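PDB 5UJU: NAD-dependent aldehyde dehydrogenase from Burkholderia multivorans, which probably oxidises aldehydes to carboxylic acids with NAD as the electron acceptor, as other members of the aldehyde dehydrogenase family do. Local coordinates for residues 12-15 and 16-20; 301-304 and 305-309; 490-494 and 495-499. All blocks are in the same frame, centred on the assembly; numbering follows the deposited sequence.

Interaction 1 (12-15 and 16-20)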
loop_
_atom_site.group_PDB
_atom_site.type_symbol
_atom_site.label_atom_id
_atom_site.label_comp_id
_atom_site.label_asym_id
_atom_site.label_seq_id
_atom_site.Cartn_x
_atom_site.Cartn_y
_atom_site.Cartn_z
ATOM N N ALA A 12 -19.807 -0.685 -22.159
ATOM C CA ALA A 12 -20.667 0.420 -22.582
ATOM C C ALA A 12 -20.799 1.480 -21.487
ATOM O O ALA A 12 -20.858 2.680 -21.777
ATOM C CB ALA A 12 -22.047 -0.107 -22.991
ATOM N N LEU A 13 -20.833 1.058 -20.219
ATOM C CA LEU A 13 -20.956 2.030 -19.136
ATOM C C LEU A 13 -19.680 2.847 -18.959
ATOM O O LEU A 13 -19.738 3.975 -18.457
ATOM C CB LEU A 13 -21.326 1.331 -17.824
ATOM C CG LEU A 13 -22.727 0.716 -17.812
ATOM C CD1 LEU A 13 -23.019 0.021 -16.498
ATOM C CD2 LEU A 13 -23.760 1.799 -18.098
ATOM N N PHE A 14 -18.527 2.295 -19.341
ATOM C CA PHE A 14 -17.299 3.085 -19.356
ATOM C C PHE A 14 -17.395 4.209 -20.382
ATOM O O PHE A 14 -17.145 5.381 -20.071
ATOM C CB PHE A 14 -16.093 2.183 -19.649
ATOM C CG PHE A 14 -14.764 2.893 -19.556
ATOM C CD1 PHE A 14 -14.033 2.869 -18.384
ATOM C CD2 PHE A 14 -14.259 3.593 -20.643
ATOM C CE1 PHE A 14 -12.817 3.527 -18.293
ATOM C CE2 PHE A 14 -13.046 4.258 -20.561
ATOM C CZ PHE A 14 -12.321 4.216 -19.382
ATOM N N THR A 15 -17.753 3.865 -21.617
ATOM C CA THR A 15 -17.910 4.883 -22.652
ATOM C C THR A 15 -18.960 5.910 -22.259
ATOM O O THR A 15 -18.815 7.099 -22.561
ATOM C CB THR A 15 -18.284 4.220 -23.981
ATOM O OG1 THR A 15 -17.230 3.343 -24.386
ATOM C CG2 THR A 15 -18.533 5.257 -25.077
ATOM N N LYS A 16 -20.024 5.472 -21.581
ATOM C CA LYS A 16 -21.100 6.387 -21.210
ATOM C C LYS A 16 -20.608 7.476 -20.253
ATOM O O LYS A 16 -21.008 8.644 -20.366
ATOM C CB LYS A 16 -22.251 5.598 -20.582
ATOM C CG LYS A 16 -23.350 6.447 -19.961
ATOM C CD LYS A 16 -24.460 5.587 -19.360
ATOM C CE LYS A 16 -25.611 6.440 -18.840
ATOM N NZ LYS A 16 -26.689 5.646 -18.188
ATOM N N HIS A 17 -19.736 7.119 -19.314
ATOM C CA HIS A 17 -19.299 8.054 -18.279
ATOM C C HIS A 17 -17.855 8.506 -18.468
ATOM O O HIS A 17 -17.251 9.043 -17.535
ATOM C CB HIS A 17 -19.493 7.427 -16.902
ATOM C CG HIS A 17 -20.916 7.084 -16.599
ATOM N ND1 HIS A 17 -21.898 8.041 -16.454
ATOM C CD2 HIS A 17 -21.532 5.887 -16.445
ATOM C CE1 HIS A 17 -23.054 7.450 -16.211
ATOM N NE2 HIS A 17 -22.858 6.144 -16.198
ATOM N N GLU A 18 -17.308 8.334 -19.673
ATOM C CA GLU A 18 -15.889 8.584 -19.900
ATOM C C GLU A 18 -15.540 10.056 -19.711
ATOM O O GLU A 18 -14.466 10.378 -19.190
ATOM C CB GLU A 18 -15.495 8.117 -21.299
ATOM C CG GLU A 18 -13.991 8.108 -21.497
ATOM C CD GLU A 18 -13.571 7.428 -22.787
ATOM O OE1 GLU A 18 -14.448 7.168 -23.639
ATOM O OE2 GLU A 18 -12.365 7.141 -22.939
ATOM N N ASP A 19 -16.429 10.963 -20.131
ATOM C CA ASP A 19 -16.159 12.390 -19.970
ATOM C C ASP A 19 -16.047 12.770 -18.498
ATOM O O ASP A 19 -15.146 13.523 -18.115
ATOM C CB ASP A 19 -17.241 13.214 -20.663
ATOM C CG ASP A 19 -17.070 13.248 -22.170
ATOM O OD1 ASP A 19 -16.022 12.766 -22.659
ATOM O OD2 ASP A 19 -17.981 13.753 -22.862
ATOM N N THR A 20 -16.954 12.259 -17.656
ATOM C CA THR A 20 -16.842 12.506 -16.219
ATOM C C THR A 20 -15.541 11.934 -15.664
ATOM O O THR A 20 -14.863 12.580 -14.853
ATOM C CB THR A 20 -18.034 11.907 -15.475
ATOM O OG1 THR A 20 -19.245 12.507 -15.941
ATOM C CG2 THR A 20 -17.904 12.159 -13.977
#

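Interaction 2 (301-304 and 305-309)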
loop_
_atom_site.group_PDB
_atom_site.type_symbol
_atom_site.label_atom_id
_atom_site.label_comp_id
_atom_site.label_asym_id
_atom_site.label_seq_id
_atom_site.Cartn_x
_atom_site.Cartn_y
_atom_site.Cartn_z
ATOM N N ASN A 301 -10.857 -0.574 18.051
ATOM C CA ASN A 301 -11.323 -1.525 17.043
ATOM C C ASN A 301 -10.489 -1.440 15.768
ATOM O O ASN A 301 -10.135 -2.474 15.185
ATOM C CB ASN A 301 -12.802 -1.293 16.727
ATOM C CG ASN A 301 -13.714 -1.629 17.899
ATOM O OD1 ASN A 301 -13.304 -2.293 18.854
ATOM N ND2 ASN A 301 -14.964 -1.176 17.825
ATOM N N GLY A 302 -10.166 -0.221 15.319
ATOM C CA GLY A 302 -9.356 -0.075 14.117
ATOM C C GLY A 302 -7.973 -0.668 14.284
ATOM O O GLY A 302 -7.451 -1.327 13.381
ATOM N N THR A 303 -7.367 -0.446 15.450
ATOM C CA THR A 303 -6.074 -1.041 15.778
ATOM C C THR A 303 -6.148 -2.565 15.825
ATOM O O THR A 303 -5.212 -3.256 15.402
ATOM C CB THR A 303 -5.613 -0.499 17.133
ATOM O OG1 THR A 303 -5.467 0.923 17.051
ATOM C CG2 THR A 303 -4.315 -1.101 17.539
ATOM N N TRP A 304 -7.229 -3.108 16.385
ATOM C CA TRP A 304 -7.383 -4.558 16.415
ATOM C C TRP A 304 -7.330 -5.137 15.005
ATOM O O TRP A 304 -6.618 -6.114 14.754
ATOM C CB TRP A 304 -8.695 -4.931 17.114
ATOM C CG TRP A 304 -8.857 -6.398 17.370
ATOM C CD1 TRP A 304 -8.529 -7.076 18.507
ATOM C CD2 TRP A 304 -9.375 -7.374 16.456
ATOM N NE1 TRP A 304 -8.816 -8.410 18.361
ATOM C CE2 TRP A 304 -9.332 -8.621 17.109
ATOM C CE3 TRP A 304 -9.872 -7.310 15.152
ATOM C CZ2 TRP A 304 -9.762 -9.799 16.502
ATOM C CZ3 TRP A 304 -10.305 -8.488 14.548
ATOM C CH2 TRP A 304 -10.245 -9.712 15.226
ATOM N N LEU A 305 -8.045 -4.512 14.059
ATOM C CA LEU A 305 -8.081 -5.005 12.679
ATOM C C LEU A 305 -6.707 -4.945 12.020
ATOM O O LEU A 305 -6.301 -5.880 11.319
ATOM C CB LEU A 305 -9.087 -4.194 11.863
ATOM C CG LEU A 305 -10.548 -4.355 12.252
ATOM C CD1 LEU A 305 -11.345 -3.228 11.678
ATOM C CD2 LEU A 305 -11.071 -5.675 11.704
ATOM N N GLU A 306 -5.998 -3.828 12.189
ATOM C CA GLU A 306 -4.675 -3.695 11.585
ATOM C C GLU A 306 -3.737 -4.793 12.067
ATOM O O GLU A 306 -2.924 -5.317 11.296
ATOM C CB GLU A 306 -4.076 -2.325 11.908
ATOM C CG GLU A 306 -4.873 -1.144 11.390
ATOM C CD GLU A 306 -4.403 0.147 12.017
ATOM O OE1 GLU A 306 -3.387 0.100 12.731
ATOM O OE2 GLU A 306 -5.044 1.196 11.817
ATOM N N ARG A 307 -3.847 -5.164 13.336
ATOM C CA ARG A 307 -2.920 -6.116 13.927
ATOM C C ARG A 307 -3.336 -7.566 13.727
ATOM O O ARG A 307 -2.470 -8.442 13.600
ATOM C CB ARG A 307 -2.769 -5.818 15.417
ATOM C CG ARG A 307 -2.118 -4.478 15.678
ATOM C CD ARG A 307 -2.198 -4.076 17.137
ATOM N NE ARG A 307 -1.574 -2.775 17.354
ATOM C CZ ARG A 307 -0.471 -2.581 18.068
ATOM N NH1 ARG A 307 0.136 -3.607 18.652
ATOM N NH2 ARG A 307 0.018 -1.355 18.199
ATOM N N HIS A 308 -4.636 -7.848 13.681
ATOM C CA HIS A 308 -5.078 -9.235 13.739
ATOM C C HIS A 308 -5.604 -9.791 12.428
ATOM O O HIS A 308 -5.474 -10.992 12.202
ATOM C CB HIS A 308 -6.127 -9.389 14.846
ATOM C CG HIS A 308 -5.551 -9.138 16.198
ATOM N ND1 HIS A 308 -5.636 -7.912 16.823
ATOM C CD2 HIS A 308 -4.788 -9.917 16.999
ATOM C CE1 HIS A 308 -4.998 -7.966 17.978
ATOM N NE2 HIS A 308 -4.463 -9.167 18.102
ATOM N N ALA A 309 -6.165 -8.959 11.551
ATOM C CA ALA A 309 -6.602 -9.417 10.228
ATOM C C ALA A 309 -5.391 -9.387 9.292
ATOM O O ALA A 309 -5.299 -8.602 8.348
ATOM C CB ALA A 309 -7.736 -8.552 9.709
#

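Interaction 3 (490-494 and 495-499)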
loop_
_atom_site.group_PDB
_atom_site.type_symbol
_atom_site.label_atom_id
_atom_site.label_comp_id
_atom_site.label_asym_id
_atom_site.label_seq_id
_atom_site.Cartn_x
_atom_site.Cartn_y
_atom_site.Cartn_z
ATOM N N VAL A 490 -4.773 27.160 12.840
ATOM C CA VAL A 490 -3.944 28.161 13.500
ATOM C C VAL A 490 -4.436 29.559 13.140
ATOM O O VAL A 490 -4.784 29.837 11.987
ATOM C CB VAL A 490 -2.447 27.991 13.151
ATOM C CG1 VAL A 490 -2.205 28.173 11.660
ATOM C CG2 VAL A 490 -1.576 28.975 13.971
ATOM N N TYR A 491 -4.448 30.441 14.135
ATOM C CA TYR A 491 -4.771 31.855 13.971
ATOM C C TYR A 491 -3.543 32.644 14.390
ATOM O O TYR A 491 -3.140 32.593 15.560
ATOM C CB TYR A 491 -5.982 32.256 14.814
ATOM C CG TYR A 491 -7.261 31.651 14.327
ATOM C CD1 TYR A 491 -8.080 32.340 13.441
ATOM C CD2 TYR A 491 -7.642 30.368 14.723
ATOM C CE1 TYR A 491 -9.257 31.773 12.970
ATOM C CE2 TYR A 491 -8.815 29.787 14.254
ATOM C CZ TYR A 491 -9.618 30.498 13.380
ATOM O OH TYR A 491 -10.787 29.945 12.916
ATOM N N SER A 492 -2.934 33.345 13.435
ATOM C CA SER A 492 -1.801 34.214 13.729
ATOM C C SER A 492 -1.639 35.229 12.611
ATOM O O SER A 492 -1.852 34.908 11.440
ATOM C CB SER A 492 -0.502 33.419 13.896
ATOM O OG SER A 492 0.576 34.300 14.175
ATOM N N THR A 493 -1.254 36.452 12.974
ATOM C CA THR A 493 -0.853 37.446 11.989
ATOM C C THR A 493 0.659 37.506 11.808
ATOM O O THR A 493 1.153 38.392 11.103
ATOM C CB THR A 493 -1.368 38.828 12.385
ATOM O OG1 THR A 493 -0.753 39.213 13.620
ATOM C CG2 THR A 493 -2.893 38.797 12.557
ATOM N N ALA A 494 1.403 36.578 12.405
ATOM C CA ALA A 494 2.862 36.608 12.397
ATOM C C ALA A 494 3.376 35.519 11.467
ATOM O O ALA A 494 3.008 34.351 11.619
ATOM C CB ALA A 494 3.422 36.417 13.805
ATOM N N ASP A 495 4.213 35.911 10.499
ATOM C CA ASP A 495 4.709 34.958 9.507
ATOM C C ASP A 495 5.542 33.857 10.151
ATOM O O ASP A 495 5.518 32.710 9.691
ATOM C CB ASP A 495 5.516 35.675 8.422
ATOM C CG ASP A 495 4.634 36.407 7.419
ATOM O OD1 ASP A 495 3.463 36.005 7.245
ATOM O OD2 ASP A 495 5.118 37.373 6.790
ATOM N N ASP A 496 6.319 34.191 11.186
ATOM C CA ASP A 496 7.141 33.171 11.829
ATOM C C ASP A 496 6.290 32.150 12.576
ATOM O O ASP A 496 6.673 30.977 12.670
ATOM C CB ASP A 496 8.156 33.812 12.783
ATOM C CG ASP A 496 7.498 34.567 13.929
ATOM O OD1 ASP A 496 7.601 34.104 15.085
ATOM O OD2 ASP A 496 6.845 35.601 13.672
ATOM N N VAL A 497 5.148 32.571 13.125
ATOM C CA VAL A 497 4.245 31.616 13.760
ATOM C C VAL A 497 3.578 30.723 12.708
ATOM O O VAL A 497 3.442 29.505 12.899
ATOM C CB VAL A 497 3.213 32.351 14.631
ATOM C CG1 VAL A 497 2.188 31.348 15.193
ATOM C CG2 VAL A 497 3.924 33.143 15.760
ATOM N N ILE A 498 3.150 31.304 11.583
ATOM C CA ILE A 498 2.605 30.470 10.511
ATOM C C ILE A 498 3.634 29.442 10.064
ATOM O O ILE A 498 3.302 28.274 9.813
ATOM C CB ILE A 498 2.133 31.341 9.334
ATOM C CG1 ILE A 498 1.115 32.362 9.826
ATOM C CG2 ILE A 498 1.506 30.472 8.266
ATOM C CD1 ILE A 498 -0.124 31.722 10.407
ATOM N N ASP A 499 4.903 29.853 9.969
ATOM C CA ASP A 499 5.959 28.906 9.627
ATOM C C ASP A 499 6.041 27.790 10.659
ATOM O O ASP A 499 6.110 26.609 10.303
ATOM C CB ASP A 499 7.305 29.629 9.512
ATOM C CG ASP A 499 7.424 30.452 8.243
ATOM O OD1 ASP A 499 6.564 30.290 7.349
ATOM O OD2 ASP A 499 8.371 31.270 8.147
#

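Interaction 1 (12-15 and 16-20)
Leu13 and Lys16 run side by side where helix 12-16 ends, both side chains pointing the same way. Lys16 can be followed outward. Its CB sits 3.4 Å from Ala12 O, the carbonyl that also takes the hydrogen bond from Lys16 N (2.9 Å). CG, set opposite the backbone N (chi1 171°), lies over the centre of the His17 ring, 3.8 Å above its plane. CD passes Leu13 CD2 at 4.1 Å, and the fully extended chain carries NZ on to a salt bridge with Glu125 OE1 of helix 97-132. The same carboxylate oxygen accepts from His17 NE2, so one acid holds both neighbours. Leu13 O receives the His17 backbone N at 3.3 Å, while the ring's CD2 comes equally near that oxygen. Phe14 CE2 meets OE2 of Glu18, one turn further along, at 3.8 Å, the carboxylate oxygen standing at the ring edge and the two planes 58° apart. Phe14 also packs edge-to-face on Trp172. Glu18 N gives Thr15 O a long, weak bond. His17 leaves helical geometry and sits at the N-cap position of helix 18-30: a break between two consecutive helices, 12-16 and 18-30, with Lys16 and His17 tied at the surface to Glu125 of helix 97-132.

Interaction 2 (301-304 and 305-309)
Trp304 O is gripped twice by His308. His308 N donates to Trp304 O at 2.8 Å. His308 ND1 donates to the same Trp304 O at 2.9 Å, from the flank, with a C=O...N angle of 123° and the oxygen lying in the plane of the imidazole. With its ND1 used in this way, the His308 ring is held back over its own helix and across the indole. Its plane makes 28° with the five-membered ring of Trp304, centroids 4.1 Å apart, in a face-to-face stack; His308 CB stands over the six-membered ring, 3.9 Å from its centroid, as a CH-pi contact. Trp304 CG lies opposite its backbone N (chi1 -172°), which swings the indole along the helix toward the residue one turn later. At the indole's edge, in its plane, Leu305 CD2 touches Trp304 CE3 at 4.0 Å; Leu305 itself packs inward on Phe295 and Val314 of the flanking strands. Thr303 CG2 lies alongside the Arg307 chain; Glu306 OE2 makes a hydrogen bond to Thr316 OG1 and a salt bridge to Lys318. Helix 299-308 joins strands 290-296 and 313-317 in a beta-alpha-beta unit. Because ND1 hydrogen-bonds as a donor to Trp304 O, it probably carries a proton, consistent with the ND1-H tautomer or the doubly protonated ring, and the last turn gains a side-chain bond beside its backbone one.

Interaction 3 (490-494 and 495-499)
Ser492 OG is wedged between the end of a strand and the first turn of a helix, 3.3 Å from Val497 CB, and accepts a hydrogen bond from a backbone N two residues on. The bond from Ala494 N to Ser492 OG is 3.0 Å long and fairly straight at 161°, and it closes an ST turn. The hydroxyl lies opposite the backbone N of its own residue (chi1 180°), which aims OG at the chain returning toward the helix. Asp327 OD2 and Ser328 OG also hydrogen-bond to it, so this buried oxygen sits in a small polar network at the strand end. On the helix side Val497 packs against the serine: CG1 approaches Ser492 CB at 3.6 Å, while CG2, the other branch, meets Ala494 CB at 3.8 Å. Val497 continues outward onto Thr469 and Leu473 of helix 469-483. Ala494 is at the N-cap position, and Ala494 O takes the first helical bond here, from Ile498 N, at 3.1 Å. Ile498 CG1 passes close to the same oxygen before the chain bends (chi2 -62°) and brings CD1 against the end of the strand. There CD1 touches Ser492 CB at 3.9 Å and Val490 CG1 at 4.3 Å, and the isoleucine also packs on Ile514 of strand 511-514. Asp496 OD2 comes 3.5 Å from Ala494 CB. The turn is thus the strand-to-helix connection of the beta-alpha-beta unit 487-491, 495-508, 511-514. Its chemistry is divided: the serine hydroxyl satisfies the amide of Ala494, while Ile498 packs the helix on the strands and Val497 packs it on the turn and helix 469-483. Asp495 and Asp496, in the helix's first turn, would probably interact favourably with its dipole.

All three are local contacts between neighbours along the chain, and none touches another; their centres lie 37 to 46 Å apart. Interaction 1 is the surface member, a break between two helices where the polar ends of Lys16 and His17 reach a carboxylate on a third. Interactions 2 and 3 are partly buried and belong to beta-alpha-beta units on different sheets, one at the closing turn of its helix, the other at the opening turn. Their hydroxyl and imidazole groups work in opposite senses: a histidine donates to a carbonyl in 301-309, a serine accepts from an amide in 490-499. Aromatic stacking marks interaction 2, aliphatic packing interaction 3, and an outside carboxylate interaction 1.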